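Long-range contacts in pyroglutatmate porin OpdO (Pseudomonas aeruginosa, PDB 3SZV), which probably forms a beta-barrel channel in the bacterial outer membrane that lets small carboxylates, pyroglutamate among them, cross that membrane: residues 312-318 with 331-337; 299-303 with 387-391; 109-113 with 124-128. All coordinates share one frame; numbering follows the deposited sequence.

Contact 1 (312-318 with 331-337); sequences SWQLRYD and FMSRYVS
Arg316 and Arg334 extend side by side in the same direction, with their guanidinium planes turned 86° apart. Arg316 NH1 lies 3.4 Å from Arg334 NH1, and one water joins the two by accepting from both while donating to Gln314 OE1. Asp318 fixes the rotation of Arg316: its OD2 takes NE at 2.8 Å and its OD1 takes NH2 at 3.0 Å, both through syn lone pairs and near the guanidinium plane. Met332 CG packs over a face of that group, 3.6 Å from Arg316 NE, and bends at its next two torsions set CE over the centre of the Arg334 guanidinium. Arg334 NE is held by Asn355. The strands, laddered by six backbone hydrogen bonds, form an antiparallel hairpin in the wall of the OprD-family barrel, and the arginine face also meets Ile300 of a loop. On the other face, Trp313 CG sits between the backbone N and carbonyl carbon (chi1 61°), bringing the indole to the neighbouring strand. Ser337 CB makes a CH-pi contact over its five-membered ring, 4.0 Å from the centroid, while Trp313 CH2 approaches Tyr335 CD1 at 3.6 Å with the rings inclined by 52°. Farther along, Tyr317 CD1 and Phe331 CE2 meet at their ring edges.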
loop_
_atom_site.group_PDB
_atom_site.type_symbol
_atom_site.label_atom_id
_atom_site.label_comp_id
_atom_site.label_asym_id
_atom_site.label_seq_id
_atom_site.Cartn_x
_atom_site.Cartn_y
_atom_site.Cartn_z
ATOM N N SER A 312 15.622 -13.942 2.064
ATOM C CA SER A 312 14.810 -14.335 0.929
ATOM C C SER A 312 15.266 -13.677 -0.358
ATOM O O SER A 312 15.860 -12.597 -0.341
ATOM C CB SER A 312 13.332 -14.030 1.198
ATOM O OG SER A 312 13.094 -12.636 1.364
ATOM N N TRP A 313 15.005 -14.351 -1.470
ATOM C CA TRP A 313 15.263 -13.772 -2.777
ATOM C C TRP A 313 14.025 -13.883 -3.641
ATOM O O TRP A 313 13.192 -14.778 -3.446
ATOM C CB TRP A 313 16.477 -14.435 -3.451
ATOM C CG TRP A 313 16.349 -15.898 -3.718
ATOM C CD1 TRP A 313 16.834 -16.918 -2.948
ATOM C CD2 TRP A 313 15.727 -16.514 -4.851
ATOM N NE1 TRP A 313 16.541 -18.133 -3.530
ATOM C CE2 TRP A 313 15.861 -17.910 -4.700
ATOM C CE3 TRP A 313 15.065 -16.017 -5.982
ATOM C CZ2 TRP A 313 15.352 -18.816 -5.634
ATOM C CZ3 TRP A 313 14.563 -16.915 -6.906
ATOM C CH2 TRP A 313 14.711 -18.298 -6.729
ATOM N N GLN A 314 13.914 -12.961 -4.595
ATOM C CA GLN A 314 12.751 -12.870 -5.470
ATOM C C GLN A 314 13.196 -12.765 -6.918
ATOM O O GLN A 314 14.145 -12.039 -7.229
ATOM C CB GLN A 314 11.908 -11.627 -5.143
ATOM C CG GLN A 314 10.732 -11.434 -6.128
ATOM C CD GLN A 314 9.801 -10.261 -5.821
ATOM O OE1 GLN A 314 8.837 -10.049 -6.553
ATOM N NE2 GLN A 314 10.090 -9.486 -4.772
ATOM N N LEU A 315 12.488 -13.466 -7.801
ATOM C CA LEU A 315 12.567 -13.192 -9.231
ATOM C C LEU A 315 11.154 -12.917 -9.730
ATOM O O LEU A 315 10.220 -13.644 -9.389
ATOM C CB LEU A 315 13.226 -14.351 -9.988
ATOM C CG LEU A 315 14.747 -14.436 -9.801
ATOM C CD1 LEU A 315 15.309 -15.732 -10.379
ATOM C CD2 LEU A 315 15.445 -13.219 -10.412
ATOM N N ARG A 316 11.008 -11.864 -10.535
ATOM C CA ARG A 316 9.714 -11.430 -11.034
ATOM C C ARG A 316 9.810 -11.126 -12.514
ATOM O O ARG A 316 10.773 -10.495 -12.964
ATOM C CB ARG A 316 9.252 -10.170 -10.304
ATOM C CG ARG A 316 7.971 -9.595 -10.860
ATOM C CD ARG A 316 7.512 -8.374 -10.081
ATOM N NE ARG A 316 6.476 -7.676 -10.821
ATOM C CZ ARG A 316 5.527 -6.932 -10.268
ATOM N NH1 ARG A 316 5.476 -6.797 -8.945
ATOM N NH2 ARG A 316 4.629 -6.337 -11.032
ATOM N N TYR A 317 8.808 -11.576 -13.263
ATOM C CA TYR A 317 8.727 -11.291 -14.692
ATOM C C TYR A 317 7.398 -10.631 -15.019
ATOM O O TYR A 317 6.343 -11.073 -14.546
ATOM C CB TYR A 317 8.879 -12.586 -15.506
ATOM C CG TYR A 317 8.670 -12.383 -16.986
ATOM C CD1 TYR A 317 7.516 -12.833 -17.614
ATOM C CD2 TYR A 317 9.618 -11.715 -17.753
ATOM C CE1 TYR A 317 7.319 -12.629 -18.969
ATOM C CE2 TYR A 317 9.429 -11.501 -19.111
ATOM C CZ TYR A 317 8.279 -11.963 -19.714
ATOM O OH TYR A 317 8.103 -11.745 -21.059
ATOM N N ASP A 318 7.445 -9.571 -15.829
ATOM C CA ASP A 318 6.228 -8.953 -16.355
ATOM C C ASP A 318 6.294 -8.843 -17.868
ATOM O O ASP A 318 7.364 -8.609 -18.435
ATOM C CB ASP A 318 6.039 -7.517 -15.832
ATOM C CG ASP A 318 5.822 -7.447 -14.335
ATOM O OD1 ASP A 318 4.670 -7.213 -13.917
ATOM O OD2 ASP A 318 6.805 -7.577 -13.586
ATOM N N PHE A 331 0.497 -9.734 -17.884
ATOM C CA PHE A 331 0.933 -10.962 -17.242
ATOM C C PHE A 331 2.061 -10.624 -16.289
ATOM O O PHE A 331 2.977 -9.875 -16.637
ATOM C CB PHE A 331 1.438 -11.967 -18.284
ATOM C CG PHE A 331 2.020 -13.223 -17.677
ATOM C CD1 PHE A 331 1.193 -14.272 -17.309
ATOM C CD2 PHE A 331 3.388 -13.342 -17.447
ATOM C CE1 PHE A 331 1.720 -15.431 -16.748
ATOM C CE2 PHE A 331 3.920 -14.504 -16.897
ATOM C CZ PHE A 331 3.082 -15.544 -16.539
ATOM N N MET A 332 1.999 -11.189 -15.091
ATOM C CA MET A 332 3.107 -11.123 -14.146
ATOM C C MET A 332 3.262 -12.478 -13.463
ATOM O O MET A 332 2.266 -13.131 -13.140
ATOM C CB MET A 332 2.857 -10.034 -13.102
ATOM C CG MET A 332 3.998 -9.889 -12.084
ATOM S SD MET A 332 3.939 -11.009 -10.664
ATOM C CE MET A 332 2.522 -10.351 -9.802
ATOM N N SER A 333 4.499 -12.919 -13.262
ATOM C CA SER A 333 4.719 -14.057 -12.385
ATOM C C SER A 333 5.945 -13.778 -11.531
ATOM O O SER A 333 6.925 -13.188 -11.993
ATOM C CB SER A 333 4.873 -15.350 -13.188
ATOM O OG SER A 333 4.678 -16.484 -12.354
ATOM N N ARG A 334 5.897 -14.203 -10.279
ATOM C CA ARG A 334 7.030 -13.983 -9.396
ATOM C C ARG A 334 7.156 -15.138 -8.420
ATOM O O ARG A 334 6.197 -15.864 -8.167
ATOM C CB ARG A 334 6.907 -12.647 -8.656
ATOM C CG ARG A 334 5.636 -12.514 -7.848
ATOM C CD ARG A 334 5.485 -11.129 -7.240
ATOM N NE ARG A 334 4.154 -11.007 -6.671
ATOM C CZ ARG A 334 3.578 -9.859 -6.343
ATOM N NH1 ARG A 334 4.244 -8.720 -6.472
ATOM N NH2 ARG A 334 2.343 -9.845 -5.860
ATOM N N TYR A 335 8.359 -15.300 -7.893
ATOM C CA TYR A 335 8.670 -16.387 -6.988
ATOM C C TYR A 335 9.596 -15.826 -5.925
ATOM O O TYR A 335 10.564 -15.117 -6.241
ATOM C CB TYR A 335 9.357 -17.517 -7.751
ATOM C CG TYR A 335 9.817 -18.671 -6.892
ATOM C CD1 TYR A 335 11.135 -18.760 -6.459
ATOM C CD2 TYR A 335 8.941 -19.686 -6.540
ATOM C CE1 TYR A 335 11.568 -19.844 -5.684
ATOM C CE2 TYR A 335 9.367 -20.770 -5.769
ATOM C CZ TYR A 335 10.673 -20.826 -5.346
ATOM O OH TYR A 335 11.075 -21.906 -4.579
ATOM N N VAL A 336 9.293 -16.131 -4.669
ATOM C CA VAL A 336 10.128 -15.715 -3.559
ATOM C C VAL A 336 10.442 -16.937 -2.710
ATOM O O VAL A 336 9.556 -17.722 -2.385
ATOM C CB VAL A 336 9.426 -14.658 -2.697
ATOM C CG1 VAL A 336 10.334 -14.209 -1.559
ATOM C CG2 VAL A 336 9.004 -13.457 -3.545
ATOM N N SER A 337 11.721 -17.107 -2.385
ATOM C CA SER A 337 12.172 -18.232 -1.567
ATOM C C SER A 337 12.861 -17.706 -0.320
ATOM O O SER A 337 13.774 -16.886 -0.398
ATOM C CB SER A 337 13.132 -19.102 -2.382
ATOM O OG SER A 337 13.606 -20.211 -1.631
HETATM O O HOH W 1 7.021 -8.073 -6.665
HETATM O O HOH W 2 2.484 -6.910 -15.389
#

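Contact 2 (299-303 with 387-391); sequences FIQIG and LDENR
Gln301 points its amide at Glu389 and gives an almost straight hydrogen bond, NE2 to OE2 at 2.9 Å with an N-H...O angle of 175°. The Gln301 chain is extended, CG anti to the backbone N (chi1 -179°), which carries the amide there. The bond lies in the amide plane and reaches the oxygen on its anti side, somewhat out of the carboxylate plane. The same oxygen is gripped by Arg391, whose NE stands 2.7 Å from Glu389 OE2, above the carboxylate plane, and whose NH2 comes at 3.0 Å on the syn side. Three N-H groups thus converge on one oxygen. Glu389 OE1 forms a salt bridge with Arg36, an arrangement that would probably favour the charged carboxylate. Gln301 CG lies over a face of the Arg391 guanidinium. Segment 299-303 belongs to a loop that leans against the barrel wall, where strand 387-399 presents these side chains; this is consistent with the inward-folded loops that narrow the pore in OprD-family channels. Side chains alone bridge the two backbones, whose CA atoms come no nearer than 8.5 Å, between Ile302 and Glu389. Beside the buried polar cluster, partly exposed Ile302 makes only a small apolar contact with 387-391: its CD1 meets Leu387 CD2 at 3.5 Å and lies 3.9 Å from Glu389 CB. The same side chain also packs on Ala377 and Val379 of strand 371-381.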
loop_
_atom_site.group_PDB
_atom_site.type_symbol
_atom_site.label_atom_id
_atom_site.label_comp_id
_atom_site.label_asym_id
_atom_site.label_seq_id
_atom_site.Cartn_x
_atom_site.Cartn_y
_atom_site.Cartn_z
ATOM N N PHE A 299 7.582 -8.441 -0.088
ATOM C CA PHE A 299 6.176 -8.555 0.302
ATOM C C PHE A 299 5.348 -8.707 -0.967
ATOM O O PHE A 299 5.357 -7.830 -1.841
ATOM C CB PHE A 299 5.747 -7.309 1.096
ATOM C CG PHE A 299 4.253 -7.084 1.174
ATOM C CD1 PHE A 299 3.415 -8.010 1.775
ATOM C CD2 PHE A 299 3.709 -5.901 0.703
ATOM C CE1 PHE A 299 2.033 -7.771 1.863
ATOM C CE2 PHE A 299 2.341 -5.656 0.795
ATOM C CZ PHE A 299 1.509 -6.592 1.376
ATOM N N ILE A 300 4.652 -9.835 -1.063
ATOM C CA ILE A 300 3.925 -10.202 -2.271
ATOM C C ILE A 300 2.468 -10.565 -1.952
ATOM O O ILE A 300 1.886 -9.960 -1.043
ATOM C CB ILE A 300 4.705 -11.267 -3.075
ATOM C CG1 ILE A 300 4.986 -12.524 -2.245
ATOM C CG2 ILE A 300 6.008 -10.670 -3.587
ATOM C CD1 ILE A 300 5.428 -13.703 -3.109
ATOM N N GLN A 301 1.854 -11.498 -2.685
ATOM C CA GLN A 301 0.404 -11.649 -2.574
ATOM C C GLN A 301 -0.033 -12.071 -1.184
ATOM O O GLN A 301 -0.968 -11.498 -0.610
ATOM C CB GLN A 301 -0.141 -12.626 -3.621
ATOM C CG GLN A 301 -1.653 -12.792 -3.568
ATOM C CD GLN A 301 -2.196 -13.592 -4.744
ATOM O OE1 GLN A 301 -1.640 -13.569 -5.845
ATOM N NE2 GLN A 301 -3.291 -14.310 -4.517
ATOM N N ILE A 302 0.640 -13.070 -0.640
ATOM C CA ILE A 302 0.275 -13.577 0.678
ATOM C C ILE A 302 1.297 -13.165 1.734
ATOM O O ILE A 302 0.971 -12.459 2.703
ATOM C CB ILE A 302 0.104 -15.101 0.664
ATOM C CG1 ILE A 302 -1.008 -15.494 -0.320
ATOM C CG2 ILE A 302 -0.215 -15.625 2.072
ATOM C CD1 ILE A 302 -1.211 -16.983 -0.478
ATOM N N GLY A 303 2.541 -13.568 1.534
ATOM C CA GLY A 303 3.551 -13.388 2.562
ATOM C C GLY A 303 4.394 -12.134 2.481
ATOM O O GLY A 303 4.557 -11.527 1.409
ATOM N N LEU A 387 -0.745 -23.343 1.495
ATOM C CA LEU A 387 -1.970 -22.729 1.022
ATOM C C LEU A 387 -1.920 -22.485 -0.478
ATOM O O LEU A 387 -0.856 -22.224 -1.033
ATOM C CB LEU A 387 -2.172 -21.393 1.747
ATOM C CG LEU A 387 -3.149 -20.381 1.153
ATOM C CD1 LEU A 387 -4.578 -20.861 1.338
ATOM C CD2 LEU A 387 -2.959 -19.024 1.805
ATOM N N ASP A 388 -3.074 -22.579 -1.127
ATOM C CA ASP A 388 -3.230 -22.082 -2.486
ATOM C C ASP A 388 -4.375 -21.088 -2.465
ATOM O O ASP A 388 -5.404 -21.332 -1.837
ATOM C CB ASP A 388 -3.523 -23.205 -3.483
ATOM C CG ASP A 388 -2.271 -23.963 -3.883
ATOM O OD1 ASP A 388 -1.808 -24.762 -3.061
ATOM O OD2 ASP A 388 -1.749 -23.743 -5.005
ATOM N N GLU A 389 -4.189 -19.966 -3.144
ATOM C CA GLU A 389 -5.167 -18.893 -3.118
ATOM C C GLU A 389 -5.445 -18.414 -4.530
ATOM O O GLU A 389 -4.526 -18.213 -5.328
ATOM C CB GLU A 389 -4.632 -17.743 -2.264
ATOM C CG GLU A 389 -5.543 -16.534 -2.166
ATOM C CD GLU A 389 -4.925 -15.448 -1.313
ATOM O OE1 GLU A 389 -4.889 -15.605 -0.077
ATOM O OE2 GLU A 389 -4.448 -14.450 -1.881
ATOM N N ASN A 390 -6.720 -18.232 -4.838
ATOM C CA ASN A 390 -7.100 -17.591 -6.083
ATOM C C ASN A 390 -7.957 -16.378 -5.780
ATOM O O ASN A 390 -8.830 -16.434 -4.916
ATOM C CB ASN A 390 -7.845 -18.567 -6.993
ATOM C CG ASN A 390 -6.925 -19.602 -7.602
ATOM O OD1 ASN A 390 -6.312 -19.368 -8.643
ATOM N ND2 ASN A 390 -6.822 -20.762 -6.953
ATOM N N ARG A 391 -7.669 -15.274 -6.464
ATOM C CA ARG A 391 -8.518 -14.087 -6.415
ATOM C C ARG A 391 -8.982 -13.777 -7.822
ATOM O O ARG A 391 -8.220 -13.890 -8.785
ATOM C CB ARG A 391 -7.768 -12.880 -5.852
ATOM C CG ARG A 391 -7.160 -13.102 -4.480
ATOM C CD ARG A 391 -6.482 -11.857 -3.930
ATOM N NE ARG A 391 -5.725 -12.174 -2.723
ATOM C CZ ARG A 391 -5.357 -11.288 -1.801
ATOM N NH1 ARG A 391 -5.681 -10.008 -1.931
ATOM N NH2 ARG A 391 -4.667 -11.689 -0.740
#

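Contact 3 (109-113 with 124-128); sequences LGLTA and VGALH
Thr112 donates from OG1 to the carbonyl O of Ala126 at 2.7 Å, in the carbonyl plane and on a lone pair. OG1 stands anti to its own carbonyl carbon and beside the backbone N (chi1 -50°), which turns the hydroxyl to Ala126 O, while CB of Ala126 rests 3.6 Å from Thr112 OG1. The backbone N of Ala126 finds its acceptor in Leu111 O at 3.1 Å; this bond is straight at the hydrogen (171°), although the donor is tilted well out of the carbonyl plane. Ala113 and Val124 exchange two bonds as an antiparallel hydrogen-bonded pair. Val124 N gives to Ala113 O at 2.8 Å, and Ala113 N returns to Val124 O, also at 2.8 Å but more bent (135°). Val124 O additionally receives a CA-H...O contact from Thr112 CA at 3.3 Å. From the corner on, Gly125 and Leu127 turn their backbone bonds to Gly148 and Phe146, while Ala126 stays tied to 109-113; on the far edge of that strand Gly110 and Thr112 bond to Ile74 and Asp72. Gly125 has positive phi. The result is an antiparallel pair of the barrel wall that ends where one chain turns a corner, consistent with the inward-folded constriction loops of porins.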
loop_
_atom_site.group_PDB
_atom_site.type_symbol
_atom_site.label_atom_id
_atom_site.label_comp_id
_atom_site.label_asym_id
_atom_site.label_seq_id
_atom_site.Cartn_x
_atom_site.Cartn_y
_atom_site.Cartn_z
ATOM N N LEU A 109 -19.260 6.249 5.225
ATOM C CA LEU A 109 -18.949 7.521 4.597
ATOM C C LEU A 109 -17.865 8.194 5.417
ATOM O O LEU A 109 -17.999 8.346 6.631
ATOM C CB LEU A 109 -20.199 8.403 4.530
ATOM C CG LEU A 109 -20.035 9.808 3.941
ATOM C CD1 LEU A 109 -19.570 9.749 2.503
ATOM C CD2 LEU A 109 -21.351 10.574 4.044
ATOM N N GLY A 110 -16.782 8.584 4.758
ATOM C CA GLY A 110 -15.677 9.231 5.440
ATOM C C GLY A 110 -15.358 10.583 4.835
ATOM O O GLY A 110 -15.186 10.697 3.624
ATOM N N LEU A 111 -15.279 11.603 5.681
ATOM C CA LEU A 111 -14.957 12.952 5.236
ATOM C C LEU A 111 -13.501 13.285 5.494
ATOM O O LEU A 111 -12.906 12.817 6.467
ATOM C CB LEU A 111 -15.815 13.973 5.977
ATOM C CG LEU A 111 -17.312 13.819 5.775
ATOM C CD1 LEU A 111 -18.038 14.882 6.593
ATOM C CD2 LEU A 111 -17.664 13.930 4.296
ATOM N N THR A 112 -12.946 14.132 4.637
ATOM C CA THR A 112 -11.583 14.616 4.818
ATOM C C THR A 112 -11.542 16.113 4.566
ATOM O O THR A 112 -11.744 16.568 3.438
ATOM C CB THR A 112 -10.620 13.902 3.855
ATOM O OG1 THR A 112 -10.833 12.491 3.951
ATOM C CG2 THR A 112 -9.145 14.243 4.171
ATOM N N ALA A 113 -11.316 16.886 5.622
ATOM C CA ALA A 113 -11.122 18.317 5.466
ATOM C C ALA A 113 -9.737 18.514 4.882
ATOM O O ALA A 113 -8.822 17.744 5.177
ATOM C CB ALA A 113 -11.220 19.007 6.804
ATOM N N VAL A 124 -7.187 16.181 6.892
ATOM C CA VAL A 124 -7.609 15.763 8.218
ATOM C C VAL A 124 -8.909 14.967 8.128
ATOM O O VAL A 124 -9.908 15.450 7.579
ATOM C CB VAL A 124 -7.843 16.983 9.123
ATOM C CG1 VAL A 124 -8.352 16.537 10.485
ATOM C CG2 VAL A 124 -6.559 17.800 9.269
ATOM N N GLY A 125 -8.894 13.748 8.657
ATOM C CA GLY A 125 -10.068 12.887 8.657
ATOM C C GLY A 125 -9.729 11.520 8.097
ATOM O O GLY A 125 -8.794 10.878 8.571
ATOM N N ALA A 126 -10.488 11.065 7.104
ATOM C CA ALA A 126 -10.200 9.785 6.464
ATOM C C ALA A 126 -8.967 9.909 5.576
ATOM O O ALA A 126 -8.879 10.820 4.742
ATOM C CB ALA A 126 -11.426 9.319 5.641
ATOM N N LEU A 127 -8.025 8.992 5.747
ATOM C CA LEU A 127 -6.771 9.021 4.993
ATOM C C LEU A 127 -6.480 7.677 4.347
ATOM O O LEU A 127 -6.813 6.621 4.881
ATOM C CB LEU A 127 -5.599 9.361 5.917
ATOM C CG LEU A 127 -5.710 10.701 6.634
ATOM C CD1 LEU A 127 -4.566 10.813 7.640
ATOM C CD2 LEU A 127 -5.695 11.867 5.648
ATOM N N HIS A 128 -5.830 7.733 3.188
ATOM C CA HIS A 128 -5.384 6.536 2.486
ATOM C C HIS A 128 -4.176 6.947 1.665
ATOM O O HIS A 128 -4.288 7.745 0.733
ATOM C CB HIS A 128 -6.492 5.951 1.587
ATOM C CG HIS A 128 -6.097 4.681 0.901
ATOM N ND1 HIS A 128 -6.481 3.432 1.353
ATOM C CD2 HIS A 128 -5.344 4.461 -0.203
ATOM C CE1 HIS A 128 -5.977 2.505 0.560
ATOM N NE2 HIS A 128 -5.280 3.102 -0.395
#

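Overall arrangement
Contacts 1 and 2 adjoin each other on one side of the barrel, their centres 13 Å apart, and contact 3 lies on the opposite side of the chain's centre. Contact 2 is the buried one, made by side chains between a loop and the wall. Contacts 1 and 3 have surface faces; contact 1 pairs neighbouring strands, contact 3 a strand with the end of the next and the corner after it. Ile300 packs on Val336, so the loop of contact 2 also rests on contact 1, which is nested within the span that contact 2 closes. Contact 1 combines a six-bond backbone ladder with arginine-carboxylate chemistry; contact 2 depends on side chains; contact 3 has three backbone bonds and one hydroxyl.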